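PDB 3I8B: xylulose kinase from Bifidobacterium adolescentis ATCC 15703, which probably catalyses the ATP-dependent phosphorylation of D-xylulose to D-xylulose 5-phosphate, the kinase step of xylose metabolism in this bacterium. Local coordinates for residues His188-Phe193 against Ala236-Thr241; Val368-Gly373 against Pro380-Thr385; Val452-Thr457 against Thr485-Glu490. One frame throughout, in Å; residues are numbered along the deposited sequence.

Interaction 1: His188-Phe193 against Ala236-Thr241. With MG (magnesium ion), chain B.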
loop_
_atom_site.group_PDB
_atom_site.type_symbol
_atom_site.label_atom_id
_atom_site.label_comp_id
_atom_site.label_asym_id
_atom_site.label_seq_id
_atom_site.Cartn_x
_atom_site.Cartn_y
_atom_site.Cartn_z
ATOM N N HIS A 188 -20.148 -20.405 -5.300
ATOM C CA HIS A 188 -18.742 -20.723 -5.035
ATOM C C HIS A 188 -17.974 -19.557 -4.400
ATOM O O HIS A 188 -16.838 -19.278 -4.790
ATOM C CB HIS A 188 -18.032 -21.158 -6.319
ATOM C CG HIS A 188 -18.508 -22.473 -6.849
ATOM N ND1 HIS A 188 -19.387 -22.577 -7.905
ATOM C CD2 HIS A 188 -18.257 -23.742 -6.442
ATOM C CE1 HIS A 188 -19.640 -23.853 -8.143
ATOM N NE2 HIS A 188 -18.964 -24.580 -7.269
ATOM N N LEU A 189 -18.584 -18.871 -3.435
ATOM C CA LEU A 189 -17.884 -17.796 -2.733
ATOM C C LEU A 189 -16.630 -18.326 -2.028
ATOM O O LEU A 189 -15.631 -17.613 -1.897
ATOM C CB LEU A 189 -18.806 -17.084 -1.735
ATOM C CG LEU A 189 -19.956 -16.291 -2.361
ATOM C CD1 LEU A 189 -20.938 -15.801 -1.293
ATOM C CD2 LEU A 189 -19.415 -15.120 -3.211
ATOM N N GLU A 190 -16.677 -19.587 -1.601
ATOM C CA GLU A 190 -15.517 -20.198 -0.952
ATOM C C GLU A 190 -14.326 -20.370 -1.870
ATOM O O GLU A 190 -13.260 -20.697 -1.398
ATOM C CB GLU A 190 -15.859 -21.542 -0.306
ATOM C CG GLU A 190 -16.731 -21.412 0.937
ATOM C CD GLU A 190 -15.956 -20.995 2.196
ATOM O OE1 GLU A 190 -14.730 -20.704 2.097
ATOM O OE2 GLU A 190 -16.589 -20.966 3.286
ATOM N N ALA A 191 -14.496 -20.183 -3.178
ATOM C CA ALA A 191 -13.341 -20.228 -4.072
ATOM C C ALA A 191 -12.470 -18.977 -3.915
ATOM O O ALA A 191 -11.355 -18.932 -4.430
ATOM C CB ALA A 191 -13.781 -20.388 -5.539
ATOM N N LEU A 192 -12.981 -17.955 -3.220
ATOM C CA LEU A 192 -12.200 -16.740 -2.985
ATOM C C LEU A 192 -10.874 -17.013 -2.256
ATOM O O LEU A 192 -10.827 -17.752 -1.287
ATOM C CB LEU A 192 -13.022 -15.711 -2.195
ATOM C CG LEU A 192 -14.098 -14.932 -2.952
ATOM C CD1 LEU A 192 -15.134 -14.296 -2.014
ATOM C CD2 LEU A 192 -13.445 -13.863 -3.826
ATOM N N PHE A 193 -9.794 -16.402 -2.723
ATOM C CA PHE A 193 -8.512 -16.510 -2.053
ATOM C C PHE A 193 -7.816 -15.150 -2.037
ATOM O O PHE A 193 -8.156 -14.229 -2.814
ATOM C CB PHE A 193 -7.633 -17.580 -2.728
ATOM C CG PHE A 193 -7.237 -17.226 -4.130
ATOM C CD1 PHE A 193 -6.182 -16.361 -4.366
ATOM C CD2 PHE A 193 -7.931 -17.746 -5.214
ATOM C CE1 PHE A 193 -5.810 -16.031 -5.664
ATOM C CE2 PHE A 193 -7.581 -17.415 -6.503
ATOM C CZ PHE A 193 -6.518 -16.559 -6.738
ATOM N N ALA A 236 -20.745 -16.281 9.780
ATOM C CA ALA A 236 -21.252 -16.878 8.546
ATOM C C ALA A 236 -20.566 -16.323 7.279
ATOM O O ALA A 236 -20.564 -16.969 6.248
ATOM C CB ALA A 236 -22.762 -16.692 8.456
ATOM N N ILE A 237 -19.988 -15.132 7.371
ATOM C CA ILE A 237 -19.414 -14.447 6.201
ATOM C C ILE A 237 -18.203 -15.186 5.620
ATOM O O ILE A 237 -17.333 -15.642 6.366
ATOM C CB ILE A 237 -19.035 -12.981 6.555
ATOM C CG1 ILE A 237 -20.300 -12.118 6.618
ATOM C CG2 ILE A 237 -18.038 -12.396 5.533
ATOM C CD1 ILE A 237 -20.096 -10.789 7.353
ATOM N N VAL A 238 -18.160 -15.329 4.295
ATOM C CA VAL A 238 -17.022 -15.982 3.658
ATOM C C VAL A 238 -15.933 -14.927 3.474
ATOM O O VAL A 238 -16.212 -13.853 2.964
ATOM C CB VAL A 238 -17.388 -16.610 2.285
ATOM C CG1 VAL A 238 -16.127 -17.125 1.585
ATOM C CG2 VAL A 238 -18.400 -17.739 2.459
ATOM N N LEU A 239 -14.723 -15.230 3.942
ATOM C CA LEU A 239 -13.556 -14.363 3.813
ATOM C C LEU A 239 -12.541 -15.127 2.963
ATOM O O LEU A 239 -12.500 -16.348 3.019
ATOM C CB LEU A 239 -12.957 -14.035 5.193
ATOM C CG LEU A 239 -13.878 -13.334 6.211
ATOM C CD1 LEU A 239 -13.177 -13.117 7.572
ATOM C CD2 LEU A 239 -14.425 -12.030 5.659
ATOM N N PRO A 240 -11.743 -14.424 2.147
ATOM C CA PRO A 240 -10.835 -15.214 1.297
ATOM C C PRO A 240 -9.774 -16.004 2.078
ATOM O O PRO A 240 -9.206 -15.496 3.047
ATOM C CB PRO A 240 -10.181 -14.160 0.385
ATOM C CG PRO A 240 -11.142 -12.976 0.422
ATOM C CD PRO A 240 -11.746 -12.991 1.798
ATOM N N THR A 241 -9.531 -17.240 1.641
ATOM C CA THR A 241 -8.461 -18.072 2.172
ATOM C C THR A 241 -7.142 -17.389 1.930
ATOM O O THR A 241 -6.797 -17.076 0.788
ATOM C CB THR A 241 -8.385 -19.428 1.443
ATOM O OG1 THR A 241 -9.662 -20.055 1.491
ATOM C CG2 THR A 241 -7.372 -20.335 2.114
HETATM MG MG MG B . -11.569 -19.894 -0.109
HETATM O O HOH W 1 -12.878 -18.407 1.090
#

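Interaction 2: Val368-Gly373 against Pro380-Thr385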
loop_
_atom_site.group_PDB
_atom_site.type_symbol
_atom_site.label_atom_id
_atom_site.label_comp_id
_atom_site.label_asym_id
_atom_site.label_seq_id
_atom_site.Cartn_x
_atom_site.Cartn_y
_atom_site.Cartn_z
ATOM N N VAL A 368 9.686 22.191 9.484
ATOM C CA VAL A 368 8.934 20.974 9.772
ATOM C C VAL A 368 7.680 21.049 8.918
ATOM O O VAL A 368 6.737 21.772 9.244
ATOM C CB VAL A 368 8.561 20.833 11.261
ATOM C CG1 VAL A 368 7.702 19.573 11.493
ATOM C CG2 VAL A 368 9.811 20.790 12.120
ATOM N N PRO A 369 7.663 20.300 7.809
ATOM C CA PRO A 369 6.724 20.566 6.720
ATOM C C PRO A 369 5.367 19.902 6.883
ATOM O O PRO A 369 4.904 19.287 5.923
ATOM C CB PRO A 369 7.418 19.930 5.506
ATOM C CG PRO A 369 8.573 19.110 6.058
ATOM C CD PRO A 369 8.461 19.092 7.542
ATOM N N TYR A 370 4.737 20.019 8.046
ATOM C CA TYR A 370 3.441 19.377 8.250
ATOM C C TYR A 370 2.297 20.220 7.677
ATOM O O TYR A 370 1.293 20.471 8.345
ATOM C CB TYR A 370 3.200 19.063 9.731
ATOM C CG TYR A 370 4.245 18.167 10.365
ATOM C CD1 TYR A 370 5.138 17.429 9.587
ATOM C CD2 TYR A 370 4.322 18.034 11.746
ATOM C CE1 TYR A 370 6.094 16.605 10.172
ATOM C CE2 TYR A 370 5.262 17.218 12.331
ATOM C CZ TYR A 370 6.143 16.509 11.545
ATOM O OH TYR A 370 7.069 15.703 12.150
ATOM N N PHE A 371 2.444 20.655 6.433
ATOM C CA PHE A 371 1.371 21.386 5.776
ATOM C C PHE A 371 0.121 20.533 5.826
ATOM O O PHE A 371 0.113 19.416 5.307
ATOM C CB PHE A 371 1.740 21.693 4.328
ATOM C CG PHE A 371 2.944 22.568 4.190
ATOM C CD1 PHE A 371 2.835 23.943 4.301
ATOM C CD2 PHE A 371 4.194 22.015 3.963
ATOM C CE1 PHE A 371 3.943 24.754 4.180
ATOM C CE2 PHE A 371 5.311 22.822 3.839
ATOM C CZ PHE A 371 5.188 24.191 3.951
ATOM N N ASP A 372 -0.926 21.038 6.470
ATOM C CA ASP A 372 -2.178 20.290 6.568
ATOM C C ASP A 372 -2.042 19.015 7.409
ATOM O O ASP A 372 -2.741 18.031 7.175
ATOM C CB ASP A 372 -2.692 19.947 5.163
ATOM C CG ASP A 372 -2.805 21.175 4.269
ATOM O OD1 ASP A 372 -3.777 21.942 4.430
ATOM O OD2 ASP A 372 -1.918 21.383 3.414
ATOM N N GLY A 373 -1.141 19.036 8.386
ATOM C CA GLY A 373 -0.944 17.904 9.276
ATOM C C GLY A 373 -0.016 16.843 8.702
ATOM O O GLY A 373 0.623 17.066 7.672
ATOM N N PRO A 380 -2.591 14.809 12.935
ATOM C CA PRO A 380 -3.633 15.253 12.001
ATOM C C PRO A 380 -3.856 16.758 11.997
ATOM O O PRO A 380 -4.066 17.335 10.926
ATOM C CB PRO A 380 -4.892 14.553 12.523
ATOM C CG PRO A 380 -4.389 13.409 13.332
ATOM C CD PRO A 380 -3.128 13.905 13.964
ATOM N N ASN A 381 -3.831 17.392 13.164
ATOM C CA ASN A 381 -4.176 18.810 13.238
ATOM C C ASN A 381 -2.943 19.693 13.276
ATOM O O ASN A 381 -3.012 20.848 13.686
ATOM C CB ASN A 381 -5.046 19.096 14.465
ATOM C CG ASN A 381 -6.119 18.049 14.676
ATOM O OD1 ASN A 381 -6.101 17.323 15.673
ATOM N ND2 ASN A 381 -7.056 17.953 13.731
ATOM N N ALA A 382 -1.810 19.136 12.864
ATOM C CA ALA A 382 -0.550 19.865 12.889
ATOM C C ALA A 382 -0.459 20.811 11.709
ATOM O O ALA A 382 -1.185 20.686 10.721
ATOM C CB ALA A 382 0.629 18.897 12.886
ATOM N N THR A 383 0.451 21.762 11.815
ATOM C CA THR A 383 0.659 22.729 10.768
ATOM C C THR A 383 2.169 22.868 10.547
ATOM O O THR A 383 2.952 22.498 11.418
ATOM C CB THR A 383 0.028 24.077 11.190
ATOM O OG1 THR A 383 -0.133 24.914 10.040
ATOM C CG2 THR A 383 0.886 24.768 12.242
ATOM N N ALA A 384 2.587 23.389 9.395
ATOM C CA ALA A 384 4.017 23.508 9.112
ATOM C C ALA A 384 4.667 24.689 9.832
ATOM O O ALA A 384 4.020 25.722 10.072
ATOM C CB ALA A 384 4.271 23.581 7.602
ATOM N N THR A 385 5.956 24.538 10.146
ATOM C CA THR A 385 6.678 25.505 10.974
ATOM C C THR A 385 8.116 25.777 10.516
ATOM O O THR A 385 8.928 24.864 10.468
ATOM C CB THR A 385 6.770 24.990 12.411
ATOM O OG1 THR A 385 5.457 24.879 12.972
ATOM C CG2 THR A 385 7.615 25.929 13.269
HETATM O O HOH W 2 -4.267 15.616 8.363
#

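Interaction 3: Val452-Thr457 against Thr485-Glu490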
loop_
_atom_site.group_PDB
_atom_site.type_symbol
_atom_site.label_atom_id
_atom_site.label_comp_id
_atom_site.label_asym_id
_atom_site.label_seq_id
_atom_site.Cartn_x
_atom_site.Cartn_y
_atom_site.Cartn_z
ATOM N N VAL A 452 21.694 6.272 -2.186
ATOM C CA VAL A 452 20.311 6.208 -2.615
ATOM C C VAL A 452 20.263 5.676 -4.029
ATOM O O VAL A 452 20.687 6.350 -4.976
ATOM C CB VAL A 452 19.622 7.587 -2.563
ATOM C CG1 VAL A 452 18.146 7.462 -2.956
ATOM C CG2 VAL A 452 19.750 8.171 -1.178
ATOM N N THR A 453 19.769 4.447 -4.158
ATOM C CA THR A 453 19.615 3.808 -5.450
ATOM C C THR A 453 18.358 4.284 -6.173
ATOM O O THR A 453 17.277 4.379 -5.578
ATOM C CB THR A 453 19.574 2.269 -5.299
ATOM O OG1 THR A 453 20.849 1.799 -4.843
ATOM C CG2 THR A 453 19.226 1.611 -6.615
ATOM N N ARG A 454 18.504 4.583 -7.463
ATOM C CA ARG A 454 17.368 4.979 -8.292
ATOM C C ARG A 454 17.075 3.917 -9.349
ATOM O O ARG A 454 17.708 3.896 -10.410
ATOM C CB ARG A 454 17.615 6.333 -8.965
ATOM C CG ARG A 454 17.492 7.526 -8.036
ATOM C CD ARG A 454 17.587 8.828 -8.799
ATOM N NE ARG A 454 18.859 8.936 -9.502
ATOM C CZ ARG A 454 18.992 8.838 -10.821
ATOM N NH1 ARG A 454 17.925 8.649 -11.589
ATOM N NH2 ARG A 454 20.195 8.940 -11.376
ATOM N N PRO A 455 16.111 3.029 -9.058
ATOM C CA PRO A 455 15.690 2.014 -10.029
ATOM C C PRO A 455 15.074 2.688 -11.240
ATOM O O PRO A 455 14.376 3.679 -11.073
ATOM C CB PRO A 455 14.608 1.227 -9.271
ATOM C CG PRO A 455 14.865 1.510 -7.809
ATOM C CD PRO A 455 15.372 2.926 -7.784
ATOM N N ALA A 456 15.323 2.171 -12.439
ATOM C CA ALA A 456 14.696 2.734 -13.624
ATOM C C ALA A 456 13.176 2.701 -13.480
ATOM O O ALA A 456 12.608 1.736 -12.963
ATOM C CB ALA A 456 15.133 1.986 -14.869
ATOM N N THR A 457 12.522 3.767 -13.918
ATOM C CA THR A 457 11.068 3.838 -13.880
ATOM C C THR A 457 10.482 2.674 -14.697
ATOM O O THR A 457 10.950 2.381 -15.803
ATOM C CB THR A 457 10.562 5.203 -14.400
ATOM O OG1 THR A 457 9.133 5.184 -14.505
ATOM C CG2 THR A 457 11.147 5.506 -15.761
ATOM N N THR A 485 16.858 -3.135 -13.616
ATOM C CA THR A 485 17.508 -1.982 -14.228
ATOM C C THR A 485 17.596 -0.809 -13.241
ATOM O O THR A 485 16.597 -0.408 -12.637
ATOM C CB THR A 485 16.806 -1.548 -15.533
ATOM O OG1 THR A 485 16.811 -2.638 -16.461
ATOM C CG2 THR A 485 17.528 -0.368 -16.171
ATOM N N ILE A 486 18.809 -0.286 -13.075
ATOM C CA ILE A 486 19.071 0.846 -12.189
ATOM C C ILE A 486 19.480 2.067 -13.014
ATOM O O ILE A 486 20.401 1.988 -13.833
ATOM C CB ILE A 486 20.206 0.513 -11.188
ATOM C CG1 ILE A 486 19.907 -0.789 -10.441
ATOM C CG2 ILE A 486 20.414 1.649 -10.214
ATOM C CD1 ILE A 486 18.658 -0.731 -9.607
ATOM N N ASP A 487 18.791 3.190 -12.808
ATOM C CA ASP A 487 19.144 4.453 -13.468
ATOM C C ASP A 487 20.434 5.041 -12.910
ATOM O O ASP A 487 21.234 5.612 -13.650
ATOM C CB ASP A 487 18.022 5.484 -13.319
ATOM C CG ASP A 487 17.058 5.478 -14.488
ATOM O OD1 ASP A 487 17.483 5.119 -15.605
ATOM O OD2 ASP A 487 15.880 5.854 -14.292
ATOM N N GLY A 488 20.631 4.916 -11.602
ATOM C CA GLY A 488 21.809 5.469 -10.965
ATOM C C GLY A 488 21.815 5.298 -9.459
ATOM O O GLY A 488 20.804 4.923 -8.862
ATOM N N VAL A 489 22.974 5.550 -8.853
ATOM C CA VAL A 489 23.126 5.525 -7.403
ATOM C C VAL A 489 23.674 6.881 -6.941
ATOM O O VAL A 489 24.738 7.315 -7.397
ATOM C CB VAL A 489 24.091 4.407 -6.945
ATOM C CG1 VAL A 489 24.182 4.378 -5.426
ATOM C CG2 VAL A 489 23.656 3.039 -7.492
ATOM N N GLU A 490 22.942 7.561 -6.060
ATOM C CA GLU A 490 23.402 8.844 -5.524
ATOM C C GLU A 490 24.220 8.649 -4.256
ATOM O O GLU A 490 23.784 7.996 -3.298
ATOM C CB GLU A 490 22.227 9.789 -5.242
ATOM C CG GLU A 490 21.198 9.872 -6.355
ATOM C CD GLU A 490 21.681 10.637 -7.573
ATOM O OE1 GLU A 490 22.676 11.387 -7.473
ATOM O OE2 GLU A 490 21.048 10.497 -8.638
HETATM O O HOH W 3 15.109 7.598 -11.387
#

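Interaction 1: His188-Phe193 against Ala236-Thr241
With chi1 at -54°, Thr241 sets its hydroxyl oxygen beside its own backbone N, on the side that faces the peptide oxygens of Glu190 and Leu192, and a magnesium ion fills the gap between the three. Glu190 bends at chi2 (-79°), which folds its carboxylate back across the valine opposite instead of sending it to the metal. The ion is held by Glu190 O at 2.3 Å, Leu192 O at 2.5 Å and Thr241 OG1 at 2.5 Å, with a water as a fourth ligand. That water gives one hydrogen to Glu190 OE1 and the other to Leu239 O, so the glutamate serves the metal directly through its main chain and, in the second shell, through its side chain.

Leu192 O has a second task: it accepts the amide of Thr241 at 3.2 Å between N and O, the donor lying above the carbonyl plane. The methyls of Val238 lie against oxygens, CG1 3.6 Å from Leu189 O and CG2 3.8 Å from Glu190 OE2. Apolar contact comes from Leu192 CB and Pro240 CB, 4.1 Å apart. Trp173 of helix 167-175 backs Leu189 and Leu192, and Cys165 of strand 163-165 backs Leu192 and Pro240.

The 3-10 turn 189-191 thus supplies Glu190 O, and Leu192, just after it, the second carbonyl, before Phe193 and Thr241 pair as a parallel beta bridge: a magnesium site of main-chain carbonyls, one hydroxyl and water, joining two loops where strands 193-195 and 241-243 begin.

Interaction 2: Val368-Gly373 against Pro380-Thr385
Ala384 CB stands over the centre of one face of the Phe371 ring, 3.5 Å from its centroid and only 9° off the ring normal, a CH-pi contact in which the single methyl group meets all six ring carbons at similar range. Phe371 CG lies anti to its own carbonyl carbon (chi1 -62°), which puts the ring against that methyl. The same methyl also touches Val368 O. Tyr370 offers CD2 to Ala382 CB at 4.0 Å, while Tyr370 CB rests on the carbonyl group of Thr383. Two alanines thus serve two aromatic rings that depart in different directions from neighbouring residues.

The next shell fixes rings and backbones. CG1 of Val368 covers one face of the Tyr370 ring. Val368 and Thr385 form an antiparallel hydrogen-bonded pair: Val368 N gives to Thr385 O at 2.9 Å, almost straight at 171°, and Thr385 N returns a bond to Val368 O at 3.0 Å. Past this pair, Pro369 and Tyr370 each centre an inverse gamma turn, and a type II turn from Tyr370 to Gly373 follows, closed by Gly373 N to Tyr370 O at 2.8 Å. The bare CA of Gly373 lets Pro380 O approach to 3.6 Å in a CH...O contact, and a water donates to both Asp372 O and Pro380 O, bridging the far end.

Further out, Ala339 of helix 335-344 touches Phe371, and Tyr502 of helix 496-506 touches both Pro369 and Tyr370. Asn332 holds Phe371 O by a hydrogen bond. Chemically, then, conventional bonds directly between the segments are confined to the Val368-Thr385 end; the remainder is joined by weaker contacts and a shared water, which depend on close approach of the two backbones.

Interaction 3: Val452-Thr457 against Thr485-Glu490
Arg454 and Gly488 face each other in the tight part of this antiparallel pair, where Arg454 N binds Gly488 O at 2.7 Å. At the end of the pair, Val452 and Glu490 exchange two more backbone bonds, of which Glu490 N to Val452 O measures 2.8 Å. The register then slips by one in a classic beta bulge: Asp487 and Gly488 both turn to Arg454. Asp487 N lies 2.7 Å from Arg454 O, whereas Gly488 N gives the same oxygen only a weak bond. Beyond the slip, Ala456 N reaches Thr485 O at 2.9 Å and CB of Ala456 touches the methyl of Thr485.

Bent at chi3 (-60°), the arginine brings its guanidinium back over Gly488, with the glycine N under one face, and turns its edge to Glu490, itself bent at chi2. Arg454 NE lies 2.8 Å from Glu490 OE2 in a salt bridge with the two planar groups 36° apart; the place of that oxygen is doubtful, as it crowds another atom of the model. The exposed rim is looser. Asp487 stays beyond salt-bridge range of Arg454, and a water held by Arg454 NH1 gives it only a weak bond. The Thr453 side is mainly aliphatic, with Thr453 CG2 crossing Ile486 CG2 at 3.8 Å and Ile486 and Val489 both exposed.

Strand 486-490 is the outermost of its mixed sheet in this chain, antiparallel to 452-455, which in turn runs parallel to 427-431. Ala444 of helix 438-448 backs Val452, while Arg441 and Pro445 of the same helix meet Glu490.

Read together, the three contacts mark outlying parts of a two-domain FGGY kinase of the actin-like ATPase clan. Interaction 1 belongs to the N-terminal FGGY region and interaction 2 to the C-terminal one, on opposite sides of the chain's centre, their nearest atoms about 28 Å apart. Interaction 3 also lies across the centre from interaction 1, with 41 Å between their centres, and comes within about 17 Å of interaction 2 at the nearest atoms. Its relation to catalysis is one of proximity: the side chain of Thr457 is about 12 Å from that of Asp11, predicted to matter for activity, near but not in contact. The magnesium of interaction 1 lies away from the predicted substrate and proton-acceptor residues.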